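Local coordinates for beta-mannosidase (Trichoderma harzianum, PDB 4CVU), which probably hydrolyses terminal beta-mannosidic linkages, as a glycosylated fungal beta-mannosidase of glycoside hydrolase family 2, at residues Pro455-Thr469 with Gln512-Val524. Residues are numbered along the deposited sequence; the frame is centred on the assembly and turned at random.
Sequences PDSDDFKANVVGEIT and QYENLFITTLFNV. With MAN (alpha-D-mannopyranose), chain D; NAG (2-acetamido-2-deoxy-beta-D-glucopyranose), chain B; MAN (alpha-D-mannopyranose), chain E; MAN (alpha-D-mannopyranose), chain C.
The Phe460 ring takes Leu516 CD2 at its edge, near the ring plane and 4.2 Å from CE2, while Pro455 CD lies over one face, offset toward the rim. Nearer the start of the segment, with CG anti to the backbone N (chi1 -166°), the carboxylate of Asp456 is carried across to Asn515. Asn515 ND2 gives a hydrogen bond of 2.6 Å to the syn lone pair of Asp456 OD2, bent to 142° at the hydrogen and tilted from the amide plane. The same OD2 weakly accepts from O4 of a glycan mannose. With an alanine in place of Asp456, the Asn515 amide is likely to lose this acceptor and be freer to turn, and the mannose O4 would lose this weak acceptor. Farther along, Val465 CG2 presses on Thr520 CG2 at 3.4 Å, tighter than usual carbon contact; Thr520 OG1 is bonded back to Asn515 O, which also accepts from Thr520 N within a pi-type turn. The Ile468 and Leu521 side chains cross at about a right angle, with Ile468 CG1 3.7 Å from Leu521 CD1, and Ile468 CG2 meets Val524 CG1. The axes of the helical segments 458-469 and 512-524 approach to 10.1 Å at -33°, running in roughly the same direction. Strand 481-485 comes between the parent helices 458-475 and 506-528 in sequence, consistent with neighbouring outer helices of the family's (beta/alpha)8 barrel; Ile518 and Phe522 touch strand 554-556.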
loop_
_atom_site.group_PDB
_atom_site.type_symbol
_atom_site.label_atom_id
_atom_site.label_comp_id
_atom_site.label_asym_id
_atom_site.label_seq_id
_atom_site.Cartn_x
_atom_site.Cartn_y
_atom_site.Cartn_z
ATOM N N PRO A 455 3.829 -40.388 9.905
ATOM C CA PRO A 455 3.856 -41.782 9.410
ATOM C C PRO A 455 5.133 -42.508 9.806
ATOM O O PRO A 455 6.150 -41.880 10.111
ATOM C CB PRO A 455 3.796 -41.624 7.884
ATOM C CG PRO A 455 3.293 -40.253 7.645
ATOM C CD PRO A 455 3.819 -39.434 8.782
ATOM N N ASP A 456 5.059 -43.833 9.812
ATOM C CA ASP A 456 6.232 -44.672 10.063
ATOM C C ASP A 456 6.207 -45.945 9.193
ATOM O O ASP A 456 6.738 -46.981 9.594
ATOM C CB ASP A 456 6.334 -45.047 11.542
ATOM C CG ASP A 456 7.687 -45.627 11.904
ATOM O OD1 ASP A 456 8.713 -45.151 11.351
ATOM O OD2 ASP A 456 7.742 -46.560 12.748
ATOM N N SER A 457 5.645 -45.823 7.987
ATOM C CA SER A 457 5.709 -46.890 6.998
ATOM C C SER A 457 7.161 -46.996 6.530
ATOM O O SER A 457 7.981 -46.133 6.837
ATOM C CB SER A 457 4.796 -46.559 5.831
ATOM O OG SER A 457 5.262 -45.384 5.173
ATOM N N ASP A 458 7.478 -48.062 5.801
ATOM C CA ASP A 458 8.849 -48.331 5.350
ATOM C C ASP A 458 9.338 -47.293 4.336
ATOM O O ASP A 458 10.480 -46.886 4.380
ATOM C CB ASP A 458 8.968 -49.758 4.740
ATOM C CG ASP A 458 8.772 -50.890 5.780
ATOM O OD1 ASP A 458 8.806 -50.648 6.987
ATOM O OD2 ASP A 458 8.578 -52.064 5.390
ATOM N N ASP A 459 8.484 -46.875 3.418
ATOM C CA ASP A 459 8.912 -45.903 2.404
ATOM C C ASP A 459 9.145 -44.508 3.017
ATOM O O ASP A 459 10.120 -43.848 2.672
ATOM C CB ASP A 459 7.893 -45.794 1.254
ATOM C CG ASP A 459 8.047 -46.923 0.225
ATOM O OD1 ASP A 459 9.064 -47.655 0.252
ATOM O OD2 ASP A 459 7.160 -47.058 -0.637
ATOM N N PHE A 460 8.243 -44.091 3.910
ATOM C CA PHE A 460 8.365 -42.779 4.598
ATOM C C PHE A 460 9.653 -42.732 5.408
ATOM O O PHE A 460 10.470 -41.818 5.255
ATOM C CB PHE A 460 7.150 -42.512 5.496
ATOM C CG PHE A 460 7.180 -41.153 6.189
ATOM C CD1 PHE A 460 6.720 -40.012 5.537
ATOM C CD2 PHE A 460 7.645 -41.039 7.499
ATOM C CE1 PHE A 460 6.727 -38.770 6.170
ATOM C CE2 PHE A 460 7.665 -39.800 8.140
ATOM C CZ PHE A 460 7.201 -38.670 7.478
ATOM N N LYS A 461 9.860 -43.751 6.229
ATOM C CA LYS A 461 11.124 -43.881 6.963
ATOM C C LYS A 461 12.347 -43.857 6.052
ATOM O O LYS A 461 13.328 -43.150 6.338
ATOM C CB LYS A 461 11.144 -45.156 7.779
ATOM C CG LYS A 461 12.392 -45.344 8.615
ATOM C CD LYS A 461 12.541 -46.794 9.107
ATOM C CE LYS A 461 11.498 -47.129 10.158
ATOM N NZ LYS A 461 11.353 -48.594 10.327
ATOM N N ALA A 462 12.316 -44.631 4.980
ATOM C CA ALA A 462 13.474 -44.654 4.076
ATOM C C ALA A 462 13.786 -43.219 3.592
ATOM O O ALA A 462 14.934 -42.817 3.558
ATOM C CB ALA A 462 13.238 -45.586 2.902
ATOM N N ASN A 463 12.737 -42.458 3.275
ATOM C CA ASN A 463 12.883 -41.071 2.824
ATOM C C ASN A 463 13.481 -40.209 3.946
ATOM O O ASN A 463 14.449 -39.511 3.738
ATOM C CB ASN A 463 11.523 -40.495 2.364
ATOM C CG ASN A 463 11.665 -39.259 1.485
ATOM O OD1 ASN A 463 12.752 -38.797 1.212
ATOM N ND2 ASN A 463 10.544 -38.715 1.050
ATOM N N VAL A 464 12.929 -40.334 5.145
ATOM C CA VAL A 464 13.456 -39.616 6.317
ATOM C C VAL A 464 14.935 -39.931 6.530
ATOM O O VAL A 464 15.755 -39.043 6.787
ATOM C CB VAL A 464 12.645 -39.954 7.598
ATOM C CG1 VAL A 464 13.377 -39.469 8.829
ATOM C CG2 VAL A 464 11.263 -39.306 7.547
ATOM N N VAL A 465 15.296 -41.219 6.430
ATOM C CA VAL A 465 16.684 -41.639 6.639
ATOM C C VAL A 465 17.604 -40.998 5.600
ATOM O O VAL A 465 18.708 -40.580 5.927
ATOM C CB VAL A 465 16.802 -43.198 6.632
ATOM C CG1 VAL A 465 18.237 -43.632 6.441
ATOM C CG2 VAL A 465 16.208 -43.783 7.923
ATOM N N GLY A 466 17.145 -40.872 4.360
ATOM C CA GLY A 466 17.929 -40.130 3.360
ATOM C C GLY A 466 18.182 -38.713 3.886
ATOM O O GLY A 466 19.301 -38.206 3.841
ATOM N N GLU A 467 17.127 -38.139 4.442
ATOM C CA GLU A 467 17.144 -36.760 4.968
ATOM C C GLU A 467 18.017 -36.625 6.189
ATOM O O GLU A 467 18.891 -35.764 6.215
ATOM C CB GLU A 467 15.706 -36.299 5.235
ATOM C CG GLU A 467 15.493 -35.300 6.343
ATOM C CD GLU A 467 14.030 -35.005 6.527
ATOM O OE1 GLU A 467 13.217 -35.496 5.723
ATOM O OE2 GLU A 467 13.683 -34.279 7.485
ATOM N N ILE A 468 17.797 -37.451 7.214
ATOM C CA ILE A 468 18.609 -37.334 8.412
ATOM C C ILE A 468 20.093 -37.592 8.130
ATOM O O ILE A 468 20.937 -36.886 8.656
ATOM C CB ILE A 468 18.147 -38.269 9.545
ATOM C CG1 ILE A 468 16.669 -38.050 9.858
ATOM C CG2 ILE A 468 18.967 -38.032 10.783
ATOM C CD1 ILE A 468 16.306 -36.621 10.162
ATOM N N THR A 469 20.390 -38.589 7.295
ATOM C CA THR A 469 21.772 -38.949 6.973
ATOM C C THR A 469 22.514 -37.840 6.205
ATOM O O THR A 469 23.641 -37.469 6.547
ATOM C CB THR A 469 21.823 -40.265 6.137
ATOM O OG1 THR A 469 21.191 -41.338 6.864
ATOM C CG2 THR A 469 23.256 -40.634 5.837
ATOM N N GLN A 512 5.654 -46.113 17.264
ATOM C CA GLN A 512 6.128 -45.486 16.037
ATOM C C GLN A 512 7.054 -44.307 16.352
ATOM O O GLN A 512 8.041 -44.082 15.638
ATOM C CB GLN A 512 4.954 -44.976 15.212
ATOM C CG GLN A 512 4.064 -46.037 14.593
ATOM C CD GLN A 512 2.934 -45.400 13.813
ATOM O OE1 GLN A 512 2.147 -44.636 14.373
ATOM N NE2 GLN A 512 2.866 -45.681 12.505
ATOM N N TYR A 513 6.693 -43.553 17.402
ATOM C CA TYR A 513 7.498 -42.444 17.885
ATOM C C TYR A 513 8.886 -42.925 18.265
ATOM O O TYR A 513 9.881 -42.385 17.786
ATOM C CB TYR A 513 6.825 -41.712 19.059
ATOM C CG TYR A 513 7.751 -40.792 19.852
ATOM C CD1 TYR A 513 8.187 -39.582 19.327
ATOM C CD2 TYR A 513 8.168 -41.132 21.140
ATOM C CE1 TYR A 513 9.042 -38.743 20.052
ATOM C CE2 TYR A 513 8.996 -40.303 21.869
ATOM C CZ TYR A 513 9.429 -39.104 21.318
ATOM O OH TYR A 513 10.263 -38.262 22.041
ATOM N N GLU A 514 8.936 -43.921 19.138
ATOM C CA GLU A 514 10.206 -44.515 19.553
ATOM C C GLU A 514 10.947 -45.083 18.354
ATOM O O GLU A 514 12.136 -44.866 18.194
ATOM C CB GLU A 514 9.983 -45.617 20.585
ATOM C CG GLU A 514 9.510 -45.087 21.914
ATOM C CD GLU A 514 9.480 -46.154 22.982
ATOM O OE1 GLU A 514 9.365 -47.354 22.615
ATOM O OE2 GLU A 514 9.571 -45.783 24.177
ATOM N N ASN A 515 10.224 -45.781 17.485
ATOM C CA ASN A 515 10.852 -46.451 16.355
ATOM C C ASN A 515 11.466 -45.429 15.401
ATOM O O ASN A 515 12.619 -45.595 14.969
ATOM C CB ASN A 515 9.843 -47.331 15.616
ATOM C CG ASN A 515 10.449 -48.010 14.404
ATOM O OD1 ASN A 515 11.287 -48.888 14.541
ATOM N ND2 ASN A 515 10.087 -47.562 13.232
ATOM N N LEU A 516 10.724 -44.358 15.097
ATOM C CA LEU A 516 11.262 -43.339 14.163
ATOM C C LEU A 516 12.288 -42.439 14.848
ATOM O O LEU A 516 13.447 -42.336 14.397
ATOM C CB LEU A 516 10.157 -42.465 13.557
ATOM C CG LEU A 516 10.626 -41.501 12.448
ATOM C CD1 LEU A 516 11.360 -42.258 11.373
ATOM C CD2 LEU A 516 9.479 -40.701 11.836
ATOM N N PHE A 517 11.868 -41.800 15.943
ATOM C CA PHE A 517 12.674 -40.721 16.546
ATOM C C PHE A 517 13.792 -41.221 17.480
ATOM O O PHE A 517 14.690 -40.468 17.835
ATOM C CB PHE A 517 11.767 -39.693 17.226
ATOM C CG PHE A 517 10.868 -38.969 16.258
ATOM C CD1 PHE A 517 11.356 -37.888 15.513
ATOM C CD2 PHE A 517 9.579 -39.395 16.037
ATOM C CE1 PHE A 517 10.558 -37.232 14.596
ATOM C CE2 PHE A 517 8.765 -38.733 15.124
ATOM C CZ PHE A 517 9.263 -37.661 14.394
ATOM N N ILE A 518 13.786 -42.499 17.842
ATOM C CA ILE A 518 14.860 -42.995 18.702
ATOM C C ILE A 518 15.652 -44.117 18.000
ATOM O O ILE A 518 16.819 -43.944 17.693
ATOM C CB ILE A 518 14.310 -43.462 20.060
ATOM C CG1 ILE A 518 13.578 -42.317 20.768
ATOM C CG2 ILE A 518 15.436 -43.975 20.946
ATOM C CD1 ILE A 518 12.903 -42.742 22.063
ATOM N N THR A 519 15.001 -45.254 17.750
ATOM C CA THR A 519 15.645 -46.418 17.134
ATOM C C THR A 519 16.257 -46.038 15.780
ATOM O O THR A 519 17.433 -46.236 15.581
ATOM C CB THR A 519 14.669 -47.615 17.014
ATOM O OG1 THR A 519 14.019 -47.854 18.271
ATOM C CG2 THR A 519 15.403 -48.894 16.610
ATOM N N THR A 520 15.499 -45.435 14.875
ATOM C CA THR A 520 16.056 -45.099 13.549
ATOM C C THR A 520 16.960 -43.872 13.645
ATOM O O THR A 520 18.154 -43.942 13.345
ATOM C CB THR A 520 14.966 -44.820 12.510
ATOM O OG1 THR A 520 14.050 -45.908 12.477
ATOM C CG2 THR A 520 15.565 -44.635 11.115
ATOM N N LEU A 521 16.384 -42.764 14.098
ATOM C CA LEU A 521 17.095 -41.483 14.100
ATOM C C LEU A 521 18.324 -41.420 15.030
ATOM O O LEU A 521 19.361 -40.917 14.622
ATOM C CB LEU A 521 16.122 -40.329 14.380
ATOM C CG LEU A 521 15.453 -39.651 13.163
ATOM C CD1 LEU A 521 15.013 -40.587 12.064
ATOM C CD2 LEU A 521 14.280 -38.806 13.601
ATOM N N PHE A 522 18.228 -41.892 16.266
ATOM C CA PHE A 522 19.427 -41.843 17.134
ATOM C C PHE A 522 20.551 -42.713 16.579
ATOM O O PHE A 522 21.720 -42.350 16.667
ATOM C CB PHE A 522 19.142 -42.264 18.584
ATOM C CG PHE A 522 20.347 -42.156 19.501
ATOM C CD1 PHE A 522 21.033 -40.956 19.618
ATOM C CD2 PHE A 522 20.780 -43.246 20.256
ATOM C CE1 PHE A 522 22.125 -40.817 20.468
ATOM C CE2 PHE A 522 21.875 -43.128 21.106
ATOM C CZ PHE A 522 22.557 -41.914 21.207
ATOM N N ASN A 523 20.200 -43.890 16.045
ATOM C CA ASN A 523 21.211 -44.733 15.382
ATOM C C ASN A 523 21.847 -44.049 14.203
ATOM O O ASN A 523 23.037 -44.079 14.073
ATOM C CB ASN A 523 20.659 -46.101 14.968
ATOM C CG ASN A 523 20.896 -47.123 16.034
ATOM O OD1 ASN A 523 22.050 -47.481 16.275
ATOM N ND2 ASN A 523 19.838 -47.573 16.714
ATOM N N VAL A 524 21.046 -43.377 13.380
ATOM C CA VAL A 524 21.599 -42.629 12.227
ATOM C C VAL A 524 22.554 -41.511 12.665
ATOM O O VAL A 524 23.649 -41.359 12.104
ATOM C CB VAL A 524 20.506 -42.033 11.333
ATOM C CG1 VAL A 524 21.102 -41.093 10.290
ATOM C CG2 VAL A 524 19.728 -43.123 10.626
HETATM C C1 MAN D . 6.573 -52.443 16.067
HETATM C C2 MAN D . 7.373 -52.266 14.775
HETATM C C3 MAN D . 7.666 -50.810 14.517
HETATM C C4 MAN D . 6.390 -49.977 14.606
HETATM C C5 MAN D . 5.771 -50.193 15.973
HETATM C C6 MAN D . 4.520 -49.334 16.129
HETATM O O2 MAN D . 6.652 -52.790 13.682
HETATM O O3 MAN D . 8.235 -50.623 13.242
HETATM O O4 MAN D . 6.708 -48.605 14.376
HETATM O O5 MAN D . 5.457 -51.574 16.134
HETATM O O6 MAN D . 4.043 -49.377 17.464
HETATM C C1 NAG B . 7.311 -47.753 27.394
HETATM C C2 NAG B . 8.088 -48.455 26.305
HETATM C C3 NAG B . 7.344 -48.326 24.992
HETATM C C4 NAG B . 5.905 -48.811 25.107
HETATM C C5 NAG B . 5.292 -48.025 26.264
HETATM C C6 NAG B . 3.812 -48.270 26.501
HETATM C C7 NAG B . 10.529 -48.451 26.406
HETATM C C8 NAG B . 11.798 -47.746 26.123
HETATM N N2 NAG B . 9.388 -47.850 26.086
HETATM O O3 NAG B . 8.069 -48.950 23.966
HETATM O O4 NAG B . 5.237 -48.467 23.907
HETATM O O5 NAG B . 6.008 -48.278 27.453
HETATM O O6 NAG B . 3.652 -49.647 26.389
HETATM O O7 NAG B . 10.579 -49.531 26.948
HETATM C C1 MAN E . 23.553 -51.482 13.566
HETATM C C2 MAN E . 22.328 -51.888 14.369
HETATM C C3 MAN E . 22.010 -50.846 15.460
HETATM C C4 MAN E . 23.251 -50.712 16.348
HETATM C C5 MAN E . 24.421 -50.279 15.459
HETATM C C6 MAN E . 25.726 -50.115 16.213
HETATM O O2 MAN E . 22.680 -53.149 14.980
HETATM O O3 MAN E . 20.904 -51.270 16.264
HETATM O O4 MAN E . 22.980 -49.831 17.459
HETATM O O5 MAN E . 24.666 -51.255 14.439
HETATM O O6 MAN E . 26.766 -49.757 15.290
HETATM C C1 MAN C . 22.685 -44.020 0.482
HETATM C C2 MAN C . 22.339 -42.870 -0.449
HETATM C C3 MAN C . 22.308 -41.561 0.334
HETATM C C4 MAN C . 21.352 -41.656 1.512
HETATM C C5 MAN C . 21.657 -42.907 2.341
HETATM C C6 MAN C . 20.611 -43.179 3.413
HETATM O O2 MAN C . 21.069 -43.105 -0.996
HETATM O O3 MAN C . 21.952 -40.518 -0.525
HETATM O O4 MAN C . 21.545 -40.510 2.334
HETATM O O5 MAN C . 21.744 -44.080 1.536
HETATM O O6 MAN C . 21.062 -44.232 4.265
#